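Local coordinates for CELL division protein FTSZ (PDB 4B46), which binds GTP and GDP as a tubulin-like cytoskeletal protein that controls cell shape and is needed for forming motile rod-shaped cells in an archaeon, at residues Glu177-Gln180 / Gly181-Glu185; Ser140-Gly143 / Gly144-Leu148; Asp184-Asn187 / Glu188-Val191; Asn38-Lys41 / Ala42-Leu45; Lys18-Glu21 / Tyr22-Arg26. One frame throughout, in Å; residues are numbered along the deposited sequence.

Contact 1: residues Glu177-Gln180 / Gly181-Glu185; sequences ESVQ and GGYDE. With GDP (guanosine-5'-diphosphate), chain B.
Glu177 bends back over the first helical turn and meets Glu185. The two carboxylates come from opposite directions with their planes 29° apart, and OE1 of Glu177 lies 2.8 Å from OE1 of Glu185. Both atoms are acceptors. Glu177 is poorly ordered, so the exact spacing is doubtful.

Ser178 is the N-cap of helix 179-198. Its OG sits between its own backbone N and carbonyl carbon (chi1 75°). There it accepts from Gly181 N at 2.9 Å. Its carbonyl O takes the N-H of Gly182, also at 2.9 Å, and so starts the regular helical bonding.

Val179 and Tyr183 lie side by side, one turn apart. Val179 CG1 touches the ring at CE2 of Tyr183, 3.4 Å away, and Val179 O lies over one ring face. The opposite face lies flat against the guanine of GDP, with C5 of GDP 3.5 Å above the ring plane of Tyr183 and over its centre. Glu142 and Asn169 also touch this tyrosine.

Gln180 accepts from Asp184 N through its carbonyl O at 3.0 Å. Its bent side chain crosses Tyr183 at about a right angle, with NE2 at the ring edge.

The tyrosine ring thus gives the guanine a flat apolar surface. If the modelled glutamates are this close, they would probably repel or share a proton, but the disorder of Glu177 leaves that open.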
# COMPACT_ATOMS: atom_id res chain seq x y z
N GLU A 177 5.50 -0.93 -23.25
CA GLU A 177 4.49 0.11 -23.11
C GLU A 177 5.04 1.49 -22.81
O GLU A 177 6.18 1.65 -22.39
CB GLU A 177 3.52 -0.27 -22.00
CG GLU A 177 2.67 -1.46 -22.34
CD GLU A 177 1.29 -1.32 -21.78
OE1 GLU A 177 1.15 -1.41 -20.55
OE2 GLU A 177 0.35 -1.09 -22.58
N SER A 178 4.20 2.49 -23.03
CA SER A 178 4.51 3.85 -22.65
C SER A 178 4.60 3.92 -21.13
O SER A 178 4.13 3.02 -20.42
CB SER A 178 3.42 4.79 -23.14
OG SER A 178 2.25 4.66 -22.34
N VAL A 179 5.22 4.99 -20.63
CA VAL A 179 5.34 5.21 -19.20
C VAL A 179 3.97 5.23 -18.53
O VAL A 179 3.74 4.52 -17.54
CB VAL A 179 6.05 6.54 -18.89
CG1 VAL A 179 5.82 6.95 -17.44
CG2 VAL A 179 7.54 6.44 -19.20
N GLN A 180 3.07 6.04 -19.08
CA GLN A 180 1.76 6.24 -18.47
C GLN A 180 0.88 5.01 -18.61
O GLN A 180 0.13 4.67 -17.69
CB GLN A 180 1.08 7.46 -19.09
CG GLN A 180 -0.14 7.93 -18.30
CD GLN A 180 0.17 8.13 -16.82
OE1 GLN A 180 -0.50 7.56 -15.95
NE2 GLN A 180 1.20 8.94 -16.52
N GLY A 181 0.99 4.32 -19.75
CA GLY A 181 0.26 3.09 -19.99
C GLY A 181 0.68 2.03 -19.00
O GLY A 181 -0.14 1.25 -18.51
N GLY A 182 1.98 2.01 -18.70
CA GLY A 182 2.53 1.09 -17.72
C GLY A 182 1.97 1.36 -16.34
O GLY A 182 1.60 0.43 -15.62
N TYR A 183 1.90 2.64 -15.96
CA TYR A 183 1.38 3.02 -14.65
C TYR A 183 -0.10 2.65 -14.48
O TYR A 183 -0.51 2.25 -13.40
CB TYR A 183 1.59 4.52 -14.37
CG TYR A 183 3.03 4.89 -14.06
CD1 TYR A 183 3.85 4.04 -13.34
CD2 TYR A 183 3.56 6.10 -14.51
CE1 TYR A 183 5.16 4.38 -13.05
CE2 TYR A 183 4.88 6.44 -14.22
CZ TYR A 183 5.67 5.57 -13.50
OH TYR A 183 6.98 5.89 -13.22
N ASP A 184 -0.88 2.78 -15.55
CA ASP A 184 -2.30 2.40 -15.49
C ASP A 184 -2.46 0.92 -15.14
O ASP A 184 -3.33 0.56 -14.35
CB ASP A 184 -3.00 2.68 -16.82
CG ASP A 184 -3.23 4.15 -17.07
OD1 ASP A 184 -3.05 4.95 -16.12
OD2 ASP A 184 -3.57 4.51 -18.22
N GLU A 185 -1.64 0.07 -15.74
CA GLU A 185 -1.73 -1.35 -15.45
C GLU A 185 -1.14 -1.66 -14.09
O GLU A 185 -1.71 -2.45 -13.34
CB GLU A 185 -1.06 -2.18 -16.56
CG GLU A 185 -1.75 -1.98 -17.90
CD GLU A 185 -1.03 -2.65 -19.05
OE1 GLU A 185 0.01 -3.31 -18.82
OE2 GLU A 185 -1.51 -2.51 -20.20
PB GDP B . 5.68 13.64 -6.78
O1B GDP B . 6.72 14.72 -6.77
O2B GDP B . 4.33 14.15 -7.21
O3B GDP B . 5.63 13.02 -5.41
O3A GDP B . 6.23 12.59 -7.86
PA GDP B . 5.33 11.49 -8.59
O1A GDP B . 4.28 10.94 -7.68
O2A GDP B . 4.78 12.05 -9.86
O5' GDP B . 6.46 10.39 -8.94
C5' GDP B . 7.15 9.77 -7.85
C4' GDP B . 7.47 8.33 -8.20
O4' GDP B . 6.27 7.57 -8.27
C3' GDP B . 8.05 8.20 -9.60
O3' GDP B . 9.46 8.33 -9.50
C2' GDP B . 7.62 6.82 -10.06
O2' GDP B . 8.49 5.82 -9.52
C1' GDP B . 6.33 6.59 -9.33
N9 GDP B . 5.09 6.85 -10.06
C8 GDP B . 4.72 7.99 -10.68
N7 GDP B . 3.45 7.87 -11.17
C5 GDP B . 3.00 6.64 -10.82
C6 GDP B . 1.75 5.87 -10.99
O6 GDP B . 0.76 6.34 -11.60
N1 GDP B . 1.72 4.64 -10.47
C2 GDP B . 2.75 4.08 -9.81
N2 GDP B . 2.62 2.82 -9.34
N3 GDP B . 3.92 4.73 -9.61
C4 GDP B . 4.08 5.99 -10.09

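Contact 2: residues Ser140-Gly143 / Gly144-Leu148; sequences SDEG and GIYTL. With GDP (guanosine-5'-diphosphate), chain B.
Gly143 meets Tyr146 and Thr147 at the N-terminal end of helix 144-160. Gly143 is the N-cap residue. The turn follows strand 131-137 of the Rossmann-like GTPase domain and carries the ribose-binding Glu142. Gly143 has a positive phi (139°), a conformation that is common only for glycine.

Gly144 opens the helix. Its carbonyl O accepts from Leu148 N in a regular i to i+4 bond.

Ile145 sends its side chain away from the preceding loop. Its CG2 nevertheless lies over the centre of one face of the Tyr146 ring, 3.4 Å above the plane.

Tyr146 turns back toward the loop. Its CG is anti to its own carbonyl carbon (chi1 -48°), which lays the ring beside the turn. Gly143 CA sits in the ring plane at the edge. Glu142 O approaches CE2 of Tyr146 obliquely at 3.4 Å, and Glu142 CB packs on CD2. The backbone N of Tyr146 gives a weak bond to Gly143 O.

Thr147 N gives a second weak bond to the same oxygen, at 3.3 Å. A water joins its OG1 to Gly143 N, which donates to that water at 2.9 Å. The water thus bridges the N-cap residue and the first turn. Thr147 and Leu148 also pack on helix 353-366.

Glu142 reaches the sugar with a chain extended beyond CG. Its OE2 also accepts from Gly139 N. Its carboxylate grips both ribose hydroxyls: O3' of GDP donates to Glu142 OE1 at 2.6 Å, and O2' of GDP donates to Glu142 OE2 at 2.5 Å.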
# COMPACT_ATOMS: atom_id res chain seq x y z
N SER A 140 14.08 0.97 -11.78
CA SER A 140 15.52 1.19 -11.90
C SER A 140 15.89 1.90 -13.20
O SER A 140 17.01 2.36 -13.35
CB SER A 140 16.28 -0.14 -11.79
OG SER A 140 15.83 -1.05 -12.78
N ASP A 141 14.94 2.00 -14.12
CA ASP A 141 15.17 2.72 -15.38
C ASP A 141 14.91 4.23 -15.28
O ASP A 141 15.21 4.97 -16.21
CB ASP A 141 14.30 2.11 -16.49
CG ASP A 141 12.82 2.03 -16.12
OD1 ASP A 141 12.49 2.03 -14.90
OD2 ASP A 141 11.99 1.97 -17.05
N GLU A 142 14.37 4.70 -14.15
CA GLU A 142 14.00 6.11 -14.02
C GLU A 142 15.20 7.04 -13.95
O GLU A 142 15.19 8.10 -14.57
CB GLU A 142 13.08 6.35 -12.82
CG GLU A 142 11.79 5.57 -12.89
CD GLU A 142 10.80 5.97 -11.81
OE1 GLU A 142 10.70 7.18 -11.53
OE2 GLU A 142 10.14 5.07 -11.26
N GLY A 143 16.22 6.65 -13.19
CA GLY A 143 17.40 7.49 -13.06
C GLY A 143 17.89 7.50 -11.62
O GLY A 143 17.12 7.28 -10.70
N GLY A 144 19.19 7.73 -11.44
CA GLY A 144 19.78 7.70 -10.11
C GLY A 144 19.16 8.64 -9.09
O GLY A 144 19.08 8.31 -7.91
N ILE A 145 18.71 9.82 -9.52
CA ILE A 145 18.11 10.74 -8.56
C ILE A 145 16.82 10.17 -7.95
O ILE A 145 16.53 10.38 -6.78
CB ILE A 145 17.86 12.15 -9.15
CG1 ILE A 145 17.45 13.11 -8.03
CG2 ILE A 145 16.80 12.10 -10.22
CD1 ILE A 145 18.58 13.41 -7.05
N TYR A 146 16.06 9.42 -8.73
CA TYR A 146 14.83 8.83 -8.22
C TYR A 146 15.11 7.71 -7.25
O TYR A 146 14.43 7.58 -6.24
CB TYR A 146 13.91 8.42 -9.38
CG TYR A 146 13.82 9.56 -10.37
CD1 TYR A 146 13.02 10.68 -10.10
CD2 TYR A 146 14.58 9.56 -11.52
CE1 TYR A 146 12.97 11.76 -10.99
CE2 TYR A 146 14.54 10.63 -12.41
CZ TYR A 146 13.73 11.72 -12.15
OH TYR A 146 13.71 12.75 -13.05
N THR A 147 16.15 6.93 -7.52
CA THR A 147 16.58 5.88 -6.60
C THR A 147 17.05 6.49 -5.27
O THR A 147 16.69 6.00 -4.20
CB THR A 147 17.71 5.05 -7.22
OG1 THR A 147 17.29 4.58 -8.50
CG2 THR A 147 18.06 3.87 -6.34
N LEU A 148 17.84 7.56 -5.36
CA LEU A 148 18.32 8.27 -4.18
C LEU A 148 17.18 8.87 -3.36
O LEU A 148 17.16 8.74 -2.14
CB LEU A 148 19.33 9.37 -4.56
CG LEU A 148 19.93 10.22 -3.44
CD1 LEU A 148 20.60 9.37 -2.37
CD2 LEU A 148 20.93 11.25 -4.01
PB GDP B . 5.68 13.64 -6.78
O1B GDP B . 6.72 14.72 -6.77
O2B GDP B . 4.33 14.15 -7.21
O3B GDP B . 5.63 13.02 -5.41
O3A GDP B . 6.23 12.59 -7.86
PA GDP B . 5.33 11.49 -8.59
O1A GDP B . 4.28 10.94 -7.68
O2A GDP B . 4.78 12.05 -9.86
O5' GDP B . 6.46 10.39 -8.94
C5' GDP B . 7.15 9.77 -7.85
C4' GDP B . 7.47 8.33 -8.20
O4' GDP B . 6.27 7.57 -8.27
C3' GDP B . 8.05 8.20 -9.60
O3' GDP B . 9.46 8.33 -9.50
C2' GDP B . 7.62 6.82 -10.06
O2' GDP B . 8.49 5.82 -9.52
C1' GDP B . 6.33 6.59 -9.33
N9 GDP B . 5.09 6.85 -10.06
C8 GDP B . 4.72 7.99 -10.68
N7 GDP B . 3.45 7.87 -11.17
C5 GDP B . 3.00 6.64 -10.82
C6 GDP B . 1.75 5.87 -10.99
O6 GDP B . 0.76 6.34 -11.60
N1 GDP B . 1.72 4.64 -10.47
C2 GDP B . 2.75 4.08 -9.81
N2 GDP B . 2.62 2.82 -9.34
N3 GDP B . 3.92 4.73 -9.61
C4 GDP B . 4.08 5.99 -10.09
O HOH W 1 15.68 4.74 -11.08

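Contact 3: residues Asp184-Asn187 / Glu188-Val191; sequences DEIN and EEIV. With GDP (guanosine-5'-diphosphate), chain B.
The amide of Asn187 meets the guanine of GDP edge to edge, and the two flat groups are nearly coplanar. OD1 of Asn187 accepts from N1 of GDP at 2.7 Å, with an N-H...O angle of 161°. It also takes a weak bond from N2 of GDP. ND2 of Asn187 donates to O6 of GDP at 3.1 Å. The amide therefore reads N1, N2 and O6 together, a pattern that suits guanine. Two isoleucines flank the amino group on opposite sides of the base plane. CG2 of Ile186 lies 3.5 Å from N2 of GDP, and CD1 of Ile190 lies 3.6 Å from it.

Asn187 CG is anti to its own carbonyl carbon (chi1 -65°), which directs the amide from the helix to the base edge.

The residues belong to helix 179-198, the central helix of the tubulin/FtsZ fold, which runs between the GTPase and C-terminal domains. Its bonding here is regular i to i+4. Ile190 N donates to Ile186 O at 2.9 Å. Val191 N donates to Asn187 O, and its side chain packs on helix 9-26. Ile186 and Ile190 also touch each other, CG2 of Ile186 being 3.9 Å from CD1 of Ile190. Both rest on Phe167 of strand 163-168.

The glutamates lie away from the base. Glu189 CG packs 3.3 Å from Glu185 O, and its OE1 forms a salt bridge with Lys174. Glu188 bends at chi2, and its CG lies 3.4 Å from Asp184 O.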
# COMPACT_ATOMS: atom_id res chain seq x y z
N ASP A 184 -0.88 2.78 -15.55
CA ASP A 184 -2.30 2.40 -15.49
C ASP A 184 -2.46 0.92 -15.14
O ASP A 184 -3.33 0.56 -14.35
CB ASP A 184 -3.00 2.68 -16.82
CG ASP A 184 -3.23 4.15 -17.07
OD1 ASP A 184 -3.05 4.95 -16.12
OD2 ASP A 184 -3.57 4.51 -18.22
N GLU A 185 -1.64 0.07 -15.74
CA GLU A 185 -1.73 -1.35 -15.45
C GLU A 185 -1.14 -1.66 -14.09
O GLU A 185 -1.71 -2.45 -13.34
CB GLU A 185 -1.06 -2.18 -16.56
CG GLU A 185 -1.75 -1.98 -17.90
CD GLU A 185 -1.03 -2.65 -19.05
OE1 GLU A 185 0.01 -3.31 -18.82
OE2 GLU A 185 -1.51 -2.51 -20.20
N ILE A 186 -0.04 -1.00 -13.75
CA ILE A 186 0.54 -1.18 -12.41
C ILE A 186 -0.43 -0.76 -11.31
O ILE A 186 -0.59 -1.47 -10.30
CB ILE A 186 1.88 -0.44 -12.26
CG1 ILE A 186 2.95 -1.11 -13.12
CG2 ILE A 186 2.30 -0.40 -10.79
CD1 ILE A 186 4.22 -0.27 -13.30
N ASN A 187 -1.10 0.37 -11.50
CA ASN A 187 -2.06 0.84 -10.50
C ASN A 187 -3.23 -0.13 -10.31
O ASN A 187 -3.75 -0.25 -9.20
CB ASN A 187 -2.57 2.25 -10.83
CG ASN A 187 -1.47 3.30 -10.75
OD1 ASN A 187 -0.39 3.04 -10.24
ND2 ASN A 187 -1.76 4.50 -11.26
N GLU A 188 -3.64 -0.81 -11.38
CA GLU A 188 -4.66 -1.86 -11.28
C GLU A 188 -4.16 -3.03 -10.44
O GLU A 188 -4.88 -3.56 -9.60
CB GLU A 188 -5.01 -2.39 -12.67
CG GLU A 188 -5.92 -1.50 -13.48
CD GLU A 188 -7.39 -1.76 -13.22
OE1 GLU A 188 -7.71 -2.50 -12.25
OE2 GLU A 188 -8.24 -1.24 -13.98
N GLU A 189 -2.90 -3.41 -10.67
CA GLU A 189 -2.27 -4.49 -9.91
C GLU A 189 -2.17 -4.13 -8.43
O GLU A 189 -2.39 -4.98 -7.55
CB GLU A 189 -0.89 -4.81 -10.50
CG GLU A 189 -0.99 -5.39 -11.92
CD GLU A 189 0.36 -5.53 -12.60
OE1 GLU A 189 1.18 -4.60 -12.55
OE2 GLU A 189 0.59 -6.59 -13.22
N ILE A 190 -1.83 -2.88 -8.15
CA ILE A 190 -1.71 -2.41 -6.78
C ILE A 190 -3.07 -2.51 -6.08
O ILE A 190 -3.19 -3.10 -5.00
CB ILE A 190 -1.20 -0.96 -6.73
CG1 ILE A 190 0.28 -0.91 -7.15
CG2 ILE A 190 -1.43 -0.35 -5.36
CD1 ILE A 190 0.85 0.51 -7.30
N VAL A 191 -4.09 -1.96 -6.72
CA VAL A 191 -5.41 -1.90 -6.10
C VAL A 191 -6.08 -3.28 -5.95
O VAL A 191 -6.75 -3.54 -4.97
CB VAL A 191 -6.31 -0.89 -6.85
CG1 VAL A 191 -7.67 -0.90 -6.29
CG2 VAL A 191 -5.73 0.52 -6.74
PB GDP B . 5.68 13.64 -6.78
O1B GDP B . 6.72 14.72 -6.77
O2B GDP B . 4.33 14.15 -7.21
O3B GDP B . 5.63 13.02 -5.41
O3A GDP B . 6.23 12.59 -7.86
PA GDP B . 5.33 11.49 -8.59
O1A GDP B . 4.28 10.94 -7.68
O2A GDP B . 4.78 12.05 -9.86
O5' GDP B . 6.46 10.39 -8.94
C5' GDP B . 7.15 9.77 -7.85
C4' GDP B . 7.47 8.33 -8.20
O4' GDP B . 6.27 7.57 -8.27
C3' GDP B . 8.05 8.20 -9.60
O3' GDP B . 9.46 8.33 -9.50
C2' GDP B . 7.62 6.82 -10.06
O2' GDP B . 8.49 5.82 -9.52
C1' GDP B . 6.33 6.59 -9.33
N9 GDP B . 5.09 6.85 -10.06
C8 GDP B . 4.72 7.99 -10.68
N7 GDP B . 3.45 7.87 -11.17
C5 GDP B . 3.00 6.64 -10.82
C6 GDP B . 1.75 5.87 -10.99
O6 GDP B . 0.76 6.34 -11.60
N1 GDP B . 1.72 4.64 -10.47
C2 GDP B . 2.75 4.08 -9.81
N2 GDP B . 2.62 2.82 -9.34
N3 GDP B . 3.92 4.73 -9.61
C4 GDP B . 4.08 5.99 -10.09

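Contact 4: residues Asn38-Lys41 / Ala42-Leu45; sequences NSAK and ADLL
Asn38 crosses over to Asp43 and Leu44, and this is the close-packed part of the contact. Its ND2 gives a weak bond to OD2 of Asp43 at 3.1 Å, with the amide and carboxylate planes 62° apart. The same ND2 lies 3.2 Å from CB of Asp43. Ala40 CB fills in alongside, 3.6 Å from OD2 of Asp43. Asn38 CB also rests on CD2 of Leu44 at 3.8 Å. Asn38 CG is swung away from its backbone N (chi1 -152°), which brings the amide over the turn.

OD1 of Asn38 is gripped twice by backbone. Ser39 N donates to it at 2.7 Å, in the carbonyl plane and on a lone pair. Ala40 N donates from well above that plane at 3.1 Å. The two bonds fix the rotation of the amide and leave ND2 facing Asp43. Gln10 of helix 9-26 touches both Asn38 and Asp43.

The outer side is looser and exposed. Lys41 stretches outward and bends only at its last torsion, and NZ of Lys41 is 4.1 Å from CD1 of Leu45. The firm link here is backbone, Leu45 N to Lys41 O.

Asn38 forms an Asx turn at the end of strand 31-38, which leads through N-cap Ala40 into the short helix 41-45. The turn lies beside the nucleotide site of the Rossmann-like GTPase domain.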
# COMPACT_ATOMS: atom_id res chain seq x y z
N ASN A 38 -1.10 17.55 -2.98
CA ASN A 38 -0.09 17.75 -4.01
C ASN A 38 0.33 19.22 -4.06
O ASN A 38 -0.34 20.08 -3.50
CB ASN A 38 -0.60 17.27 -5.38
CG ASN A 38 0.54 16.82 -6.32
OD1 ASN A 38 1.65 17.35 -6.29
ND2 ASN A 38 0.24 15.84 -7.17
N SER A 39 1.46 19.49 -4.71
CA SER A 39 1.93 20.86 -4.87
C SER A 39 1.80 21.26 -6.32
O SER A 39 2.10 22.39 -6.70
CB SER A 39 3.39 20.98 -4.44
OG SER A 39 4.21 20.08 -5.18
N ALA A 40 1.34 20.32 -7.14
CA ALA A 40 1.15 20.56 -8.56
C ALA A 40 -0.34 20.59 -8.83
O ALA A 40 -1.03 19.59 -8.62
CB ALA A 40 1.85 19.47 -9.41
N LYS A 41 -0.82 21.75 -9.27
CA LYS A 41 -2.25 21.98 -9.42
C LYS A 41 -2.87 21.12 -10.51
O LYS A 41 -3.96 20.58 -10.34
CB LYS A 41 -2.52 23.46 -9.70
CG LYS A 41 -4.00 23.81 -9.77
CD LYS A 41 -4.21 25.32 -9.62
CE LYS A 41 -5.68 25.70 -9.76
NZ LYS A 41 -6.11 25.76 -11.19
N ALA A 42 -2.16 20.98 -11.62
CA ALA A 42 -2.65 20.18 -12.74
C ALA A 42 -2.93 18.72 -12.34
O ALA A 42 -3.87 18.12 -12.85
CB ALA A 42 -1.68 20.25 -13.90
N ASP A 43 -2.11 18.16 -11.45
CA ASP A 43 -2.30 16.78 -10.98
C ASP A 43 -3.63 16.60 -10.26
O ASP A 43 -4.34 15.62 -10.49
CB ASP A 43 -1.16 16.34 -10.05
CG ASP A 43 0.19 16.31 -10.74
OD1 ASP A 43 0.23 16.56 -11.96
OD2 ASP A 43 1.21 16.03 -10.08
N LEU A 44 -3.96 17.56 -9.40
CA LEU A 44 -5.19 17.47 -8.61
C LEU A 44 -6.43 17.58 -9.49
O LEU A 44 -7.43 16.94 -9.23
CB LEU A 44 -5.22 18.53 -7.52
CG LEU A 44 -4.16 18.38 -6.42
CD1 LEU A 44 -4.21 19.60 -5.51
CD2 LEU A 44 -4.38 17.09 -5.62
N LEU A 45 -6.35 18.41 -10.53
CA LEU A 45 -7.45 18.58 -11.47
C LEU A 45 -7.72 17.30 -12.26
O LEU A 45 -8.84 17.06 -12.70
CB LEU A 45 -7.15 19.72 -12.44
CG LEU A 45 -7.07 21.13 -11.86
CD1 LEU A 45 -6.62 22.12 -12.93
CD2 LEU A 45 -8.42 21.55 -11.28

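Contact 5: residues Lys18-Glu21 / Tyr22-Arg26; sequences KFVE and YDRER
Helix 9-26 is the crossover helix of the beta-alpha-beta unit formed with strands 3-8 and 31-38, and Val20 meets Arg24 in its last turns. The two side chains lie side by side and point the same way. CG1 of Val20 sits over one face of the guanidinium, 3.4 Å from NH2 of Arg24 and toward its rim. A bend at chi3 (-64°) folds the arginine so that this flat group covers the valine. Val20 also packs on Val31 and Ala34 of strand 31-38.

Regular i to i+4 bonds hold the backbone. Tyr22 N donates to Lys18 O, Asp23 N to Phe19 O and Arg24 N to Val20 O, each at 2.9 to 3.0 Å. Asp23 CB lies close on Phe19 O at 3.2 Å, while its carboxylate turns away to accept from the backbone N of Ile30 and of Val31.

Tyr22 is buried, and Phe19 O lies at its ring edge. CD of Arg26 lies over one ring face, 3.4 Å above the plane and offset toward the rim. Tyr22 also touches Val191 and Asn192 of helix 179-198.

Glu21 and Glu25 meet on the exposed side with their carboxylates nearly parallel, 7° apart. OE2 of Glu25 packs on CG of Glu21 at 3.7 Å, and OE1 of Glu21 is 4.1 Å from OE2 of Glu25. These like charges probably repel. A salt bridge from NH1 of Arg26 to OE1 of Glu25, its hydrogen bond weak at 3.3 Å, would offset part of that repulsion.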
# COMPACT_ATOMS: atom_id res chain seq x y z
N LYS A 18 -7.85 5.46 -7.88
CA LYS A 18 -8.23 4.16 -8.42
C LYS A 18 -8.80 3.25 -7.33
O LYS A 18 -9.70 2.46 -7.59
CB LYS A 18 -7.04 3.48 -9.09
CG LYS A 18 -7.42 2.23 -9.85
CD LYS A 18 -6.64 2.13 -11.14
CE LYS A 18 -7.47 1.49 -12.23
NZ LYS A 18 -6.80 1.64 -13.56
N PHE A 19 -8.26 3.37 -6.12
CA PHE A 19 -8.78 2.65 -4.97
C PHE A 19 -10.24 3.02 -4.71
O PHE A 19 -11.07 2.15 -4.40
CB PHE A 19 -7.94 2.95 -3.73
CG PHE A 19 -7.44 1.72 -3.05
CD1 PHE A 19 -8.32 0.78 -2.56
CD2 PHE A 19 -6.08 1.48 -2.93
CE1 PHE A 19 -7.87 -0.37 -1.94
CE2 PHE A 19 -5.62 0.34 -2.32
CZ PHE A 19 -6.51 -0.59 -1.82
N VAL A 20 -10.55 4.31 -4.83
CA VAL A 20 -11.93 4.77 -4.67
C VAL A 20 -12.85 4.14 -5.70
O VAL A 20 -13.96 3.71 -5.39
CB VAL A 20 -12.03 6.31 -4.76
CG1 VAL A 20 -13.49 6.76 -4.80
CG2 VAL A 20 -11.31 6.96 -3.59
N GLU A 21 -12.39 4.06 -6.95
CA GLU A 21 -13.18 3.46 -8.02
C GLU A 21 -13.39 1.96 -7.81
O GLU A 21 -14.48 1.43 -8.03
CB GLU A 21 -12.52 3.73 -9.38
CG GLU A 21 -13.23 3.10 -10.57
CD GLU A 21 -12.40 3.19 -11.83
OE1 GLU A 21 -11.38 2.46 -11.93
OE2 GLU A 21 -12.75 3.99 -12.73
N TYR A 22 -12.33 1.28 -7.39
CA TYR A 22 -12.38 -0.15 -7.11
C TYR A 22 -13.37 -0.45 -5.99
O TYR A 22 -14.19 -1.37 -6.08
CB TYR A 22 -10.99 -0.58 -6.66
CG TYR A 22 -10.89 -1.99 -6.11
CD1 TYR A 22 -11.15 -2.25 -4.77
CD2 TYR A 22 -10.50 -3.04 -6.93
CE1 TYR A 22 -11.06 -3.54 -4.27
CE2 TYR A 22 -10.40 -4.33 -6.43
CZ TYR A 22 -10.67 -4.57 -5.11
OH TYR A 22 -10.58 -5.84 -4.60
N ASP A 23 -13.26 0.34 -4.92
CA ASP A 23 -14.09 0.20 -3.73
C ASP A 23 -15.55 0.43 -4.07
O ASP A 23 -16.44 -0.27 -3.57
CB ASP A 23 -13.63 1.21 -2.68
CG ASP A 23 -14.30 1.01 -1.35
OD1 ASP A 23 -14.34 -0.14 -0.87
OD2 ASP A 23 -14.76 2.01 -0.76
N ARG A 24 -15.80 1.42 -4.93
CA ARG A 24 -17.14 1.77 -5.36
C ARG A 24 -17.75 0.69 -6.26
O ARG A 24 -18.92 0.32 -6.11
CB ARG A 24 -17.10 3.12 -6.08
CG ARG A 24 -18.44 3.80 -6.30
CD ARG A 24 -18.24 5.28 -6.59
NE ARG A 24 -17.66 5.99 -5.45
CZ ARG A 24 -17.20 7.24 -5.50
NH1 ARG A 24 -17.25 7.94 -6.62
NH2 ARG A 24 -16.70 7.80 -4.40
N GLU A 25 -16.96 0.17 -7.20
CA GLU A 25 -17.42 -0.86 -8.13
C GLU A 25 -17.84 -2.14 -7.42
O GLU A 25 -18.73 -2.85 -7.88
CB GLU A 25 -16.32 -1.22 -9.14
CG GLU A 25 -16.11 -0.21 -10.25
CD GLU A 25 -14.90 -0.55 -11.11
OE1 GLU A 25 -14.14 -1.48 -10.75
OE2 GLU A 25 -14.70 0.13 -12.14
N ARG A 26 -17.19 -2.43 -6.30
CA ARG A 26 -17.40 -3.68 -5.59
C ARG A 26 -18.19 -3.49 -4.31
O ARG A 26 -18.50 -4.47 -3.63
CB ARG A 26 -16.06 -4.34 -5.29
CG ARG A 26 -15.30 -4.70 -6.54
CD ARG A 26 -13.87 -5.09 -6.25
NE ARG A 26 -13.25 -5.67 -7.44
CZ ARG A 26 -12.90 -4.98 -8.52
NH1 ARG A 26 -13.13 -3.67 -8.57
NH2 ARG A 26 -12.34 -5.60 -9.55

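How the contacts relate
Contacts 1, 2 and 3 all touch GDP from different directions: a base face, the ribose hydroxyls and the base edge. Contacts 1 and 3 overlap on helix 179-198, with centres about 9 Å apart and Asp184 and Glu185 in common. Contact 2 reaches contact 1 where OH of Tyr183 lies 3.8 Å from OE2 of Glu142. Contact 4 lies near the GDP, beside Gln10 and Thr111, and touches none of the others. Contact 5 packs against contact 3, with CG1 of Val191 3.4 Å from CB of Tyr22 and a weak ion pair between Lys18 and Glu188. NZ of Lys18 also lies 3.7 Å from O of the shared Asp184. Contacts 2 and 5 are farthest apart, centres about 31 Å.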